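Local coordinates for initiator protein NS1 (Human bocavirus, PDB 4KW3), which probably nicks one DNA strand at the viral replication origin through its N-terminal nuclease domain, the part present here, and unwinds DNA with its helicase region, at residues Q44-L49 with I67-R72. Numbering follows the deposited sequence.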
ATOM      1  N   GLN A  44     -12.225   3.348  17.367  1.00 67.39           N
ATOM      2  CA  GLN A  44     -13.615   3.038  17.674  1.00 70.95           C
ATOM      3  C   GLN A  44     -14.399   2.730  16.411  1.00 65.78           C
ATOM      4  O   GLN A  44     -15.174   1.773  16.374  1.00 61.28           O
ATOM      5  CB  GLN A  44     -14.285   4.187  18.417  1.00 72.75           C
ATOM      6  CG  GLN A  44     -15.607   3.798  19.007  1.00 76.57           C
ATOM      7  CD  GLN A  44     -15.490   2.595  19.929  1.00 89.77           C
ATOM      8  OE1 GLN A  44     -16.359   1.721  19.936  1.00 93.43           O
ATOM      9  NE2 GLN A  44     -14.410   2.544  20.711  1.00 92.53           N
ATOM     10  N   SER A  45     -14.186   3.544  15.380  1.00 53.26           N
ATOM     11  CA  SER A  45     -14.807   3.295  14.091  1.00 47.74           C
ATOM     12  C   SER A  45     -14.519   1.870  13.590  1.00 55.42           C
ATOM     13  O   SER A  45     -15.435   1.191  13.125  1.00 55.86           O
ATOM     14  CB  SER A  45     -14.326   4.319  13.069  1.00 54.85           C
ATOM     15  OG  SER A  45     -14.900   5.590  13.303  1.00 64.45           O
ATOM     16  N   MET A  46     -13.270   1.410  13.720  1.00 49.10           N
ATOM     17  CA  MET A  46     -12.892   0.057  13.306  1.00 45.87           C
ATOM     18  C   MET A  46     -13.687  -1.011  14.042  1.00 57.64           C
ATOM     19  O   MET A  46     -14.135  -1.991  13.438  1.00 61.94           O
ATOM     20  CB  MET A  46     -11.390  -0.212  13.526  1.00 48.27           C
ATOM     21  CG  MET A  46     -10.445   0.699  12.746  1.00 44.46           C
ATOM     22  SD  MET A  46     -10.814   0.785  10.982  1.00 50.74           S
ATOM     23  CE  MET A  46     -10.122  -0.766  10.414  1.00 36.62           C
ATOM     24  N   ILE A  47     -13.887  -0.815  15.340  1.00 60.04           N
ATOM     25  CA  ILE A  47     -14.660  -1.777  16.118  1.00 66.10           C
ATOM     26  C   ILE A  47     -16.118  -1.860  15.669  1.00 63.73           C
ATOM     27  O   ILE A  47     -16.652  -2.952  15.474  1.00 57.59           O
ATOM     28  CB  ILE A  47     -14.603  -1.451  17.619  1.00 63.43           C
ATOM     29  CG1 ILE A  47     -13.160  -1.583  18.105  1.00 53.33           C
ATOM     30  CG2 ILE A  47     -15.508  -2.391  18.409  1.00 51.48           C
ATOM     31  CD1 ILE A  47     -12.962  -1.274  19.541  1.00 45.85           C
ATOM     32  N   GLN A  48     -16.742  -0.702  15.491  1.00 63.45           N
ATOM     33  CA  GLN A  48     -18.127  -0.624  15.058  1.00 65.29           C
ATOM     34  C   GLN A  48     -18.313  -1.298  13.706  1.00 65.04           C
ATOM     35  O   GLN A  48     -19.338  -1.932  13.449  1.00 71.82           O
ATOM     36  CB  GLN A  48     -18.543   0.839  14.965  1.00 69.92           C
ATOM     37  CG  GLN A  48     -19.955   1.106  15.389  1.00 87.89           C
ATOM     38  CD  GLN A  48     -20.186   2.574  15.621  1.00100.65           C
ATOM     39  OE1 GLN A  48     -19.235   3.328  15.864  1.00102.46           O
ATOM     40  NE2 GLN A  48     -21.444   3.000  15.535  1.00101.33           N
ATOM     41  N   LEU A  49     -17.293  -1.186  12.863  1.00 58.10           N
ATOM     42  CA  LEU A  49     -17.323  -1.745  11.523  1.00 57.75           C
ATOM     43  C   LEU A  49     -17.536  -3.263  11.531  1.00 57.33           C
ATOM     44  O   LEU A  49     -18.158  -3.797  10.601  1.00 52.70           O
ATOM     45  CB  LEU A  49     -16.040  -1.407  10.764  1.00 58.37           C
ATOM     46  CG  LEU A  49     -16.088  -1.773   9.286  1.00 54.08           C
ATOM     47  CD1 LEU A  49     -17.103  -0.901   8.588  1.00 59.80           C
ATOM     48  CD2 LEU A  49     -14.744  -1.676   8.647  1.00 51.56           C
ATOM     49  N   ILE A  67     -17.560   6.292   5.017  1.00 54.02           N
ATOM     50  CA  ILE A  67     -17.292   7.668   4.603  1.00 60.99           C
ATOM     51  C   ILE A  67     -16.337   8.380   5.578  1.00 61.74           C
ATOM     52  O   ILE A  67     -15.424   9.086   5.142  1.00 66.02           O
ATOM     53  CB  ILE A  67     -18.594   8.497   4.419  1.00 64.36           C
ATOM     54  CG1 ILE A  67     -19.318   8.042   3.161  1.00 65.78           C
ATOM     55  CG2 ILE A  67     -18.271   9.951   4.198  1.00 56.38           C
ATOM     56  CD1 ILE A  67     -18.447   8.196   1.907  1.00 69.17           C
ATOM     57  N   SER A  68     -16.479   8.142   6.881  1.00 44.42           N
ATOM     58  CA  SER A  68     -15.641   8.886   7.803  1.00 56.38           C
ATOM     59  C   SER A  68     -14.225   8.299   7.816  1.00 59.01           C
ATOM     60  O   SER A  68     -13.268   8.979   8.167  1.00 59.72           O
ATOM     61  CB  SER A  68     -16.217   8.915   9.228  1.00 50.36           C
ATOM     62  OG  SER A  68     -16.037   7.684   9.897  1.00 58.70           O
ATOM     63  N   LEU A  69     -14.099   7.034   7.452  1.00 59.76           N
ATOM     64  CA  LEU A  69     -12.807   6.359   7.475  1.00 56.97           C
ATOM     65  C   LEU A  69     -11.987   6.558   6.218  1.00 57.17           C
ATOM     66  O   LEU A  69     -10.817   6.211   6.197  1.00 62.35           O
ATOM     67  CB  LEU A  69     -13.012   4.861   7.689  1.00 50.03           C
ATOM     68  CG  LEU A  69     -13.298   4.493   9.137  1.00 53.78           C
ATOM     69  CD1 LEU A  69     -13.614   2.997   9.289  1.00 42.63           C
ATOM     70  CD2 LEU A  69     -12.114   4.911   9.964  1.00 53.16           C
ATOM     71  N   GLU A  70     -12.581   7.196   5.217  1.00 62.07           N
ATOM     72  CA  GLU A  70     -12.119   7.083   3.829  1.00 72.68           C
ATOM     73  C   GLU A  70     -10.625   7.227   3.523  1.00 77.99           C
ATOM     74  O   GLU A  70     -10.082   6.388   2.789  1.00 89.58           O
ATOM     75  CB  GLU A  70     -12.943   8.022   2.950  1.00 80.57           C
ATOM     76  CG  GLU A  70     -12.626   7.956   1.477  1.00 92.13           C
ATOM     77  CD  GLU A  70     -13.215   9.128   0.723  1.00107.42           C
ATOM     78  OE1 GLU A  70     -14.139   9.774   1.270  1.00111.67           O
ATOM     79  OE2 GLU A  70     -12.764   9.404  -0.409  1.00111.70           O
ATOM     80  N   ASP A  71      -9.935   8.219   4.072  1.00 63.88           N
ATOM     81  CA  ASP A  71      -8.474   8.278   3.837  1.00 59.62           C
ATOM     82  C   ASP A  71      -7.647   8.088   5.112  1.00 57.47           C
ATOM     83  O   ASP A  71      -6.467   8.406   5.145  1.00 54.87           O
ATOM     84  CB  ASP A  71      -8.079   9.588   3.149  1.00 57.19           C
ATOM     85  CG  ASP A  71      -8.589   9.681   1.718  1.00 73.81           C
ATOM     86  OD1 ASP A  71      -8.899   8.638   1.094  1.00 76.26           O
ATOM     87  OD2 ASP A  71      -8.726  10.818   1.223  1.00 86.32           O
ATOM     88  N   ARG A  72      -8.284   7.580   6.157  1.00 55.09           N
ATOM     89  CA  ARG A  72      -7.736   7.622   7.499  1.00 43.56           C
ATOM     90  C   ARG A  72      -7.484   6.247   8.108  1.00 49.12           C
ATOM     91  O   ARG A  72      -6.867   6.152   9.169  1.00 57.16           O
ATOM     92  CB  ARG A  72      -8.700   8.375   8.436  1.00 48.90           C
ATOM     93  CG  ARG A  72      -9.102   9.780   8.022  1.00 64.25           C
ATOM     94  CD  ARG A  72     -10.313  10.275   8.848  1.00 82.77           C
ATOM     95  NE  ARG A  72     -10.157  10.044  10.290  1.00 96.90           N
ATOM     96  CZ  ARG A  72     -11.020   9.377  11.060  1.00 99.87           C
ATOM     97  NH1 ARG A  72     -12.131   8.866  10.549  1.00104.51           N
ATOM     98  NH2 ARG A  72     -10.774   9.224  12.354  1.00 94.25           N
TER
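L69 of helix 60-69 packs against S45 and M46 of helix 43-49 in a small, mainly apolar helix-helix contact away from the predicted metal site and nuclease tyrosine. It exemplifies how one branched side chain can reach across to a neighbouring short helix while the backbones stay apart: the nearest CA pair, S45 and L69, is separated by 7.6 Å, and only 163 Å² is buried, both sides summed. Both methyls of the leucine fork lie against the serine methylene, S45 CB being 3.9 Å from L69 CD2 and 4.1 Å from L69 CD1. The same CD1 methyl also meets the thioether, with M46 SD at 3.9 Å. M46 leaves its helix pointing neither at segment 67-72 nor away from it, but bends at chi2 (-51°) and chi3 (-78°) fold its chain and bring the sulfur to L69. The two hydroxyls are only neighbours, S45 OG and S68 OG standing 4.2 Å apart; that of S68 is hydrogen-bonded to L65 O of its own helix. In the loop that follows, R72 NH1 donates to S68 O (2.6 Å). The carbonyl oxygen lies almost in the guanidinium plane, but the nitrogen sits well above the carbonyl plane, 54° out of it. R72 NH2 makes a weak bond to G41 O, a second, looser link toward the chain before helix 43-49. Helices 43-49 and 60-69 also pack through L49 on L66 and S45 on L65, while M46 touches S220 in the loop between strand 216-217 and helix 225-228.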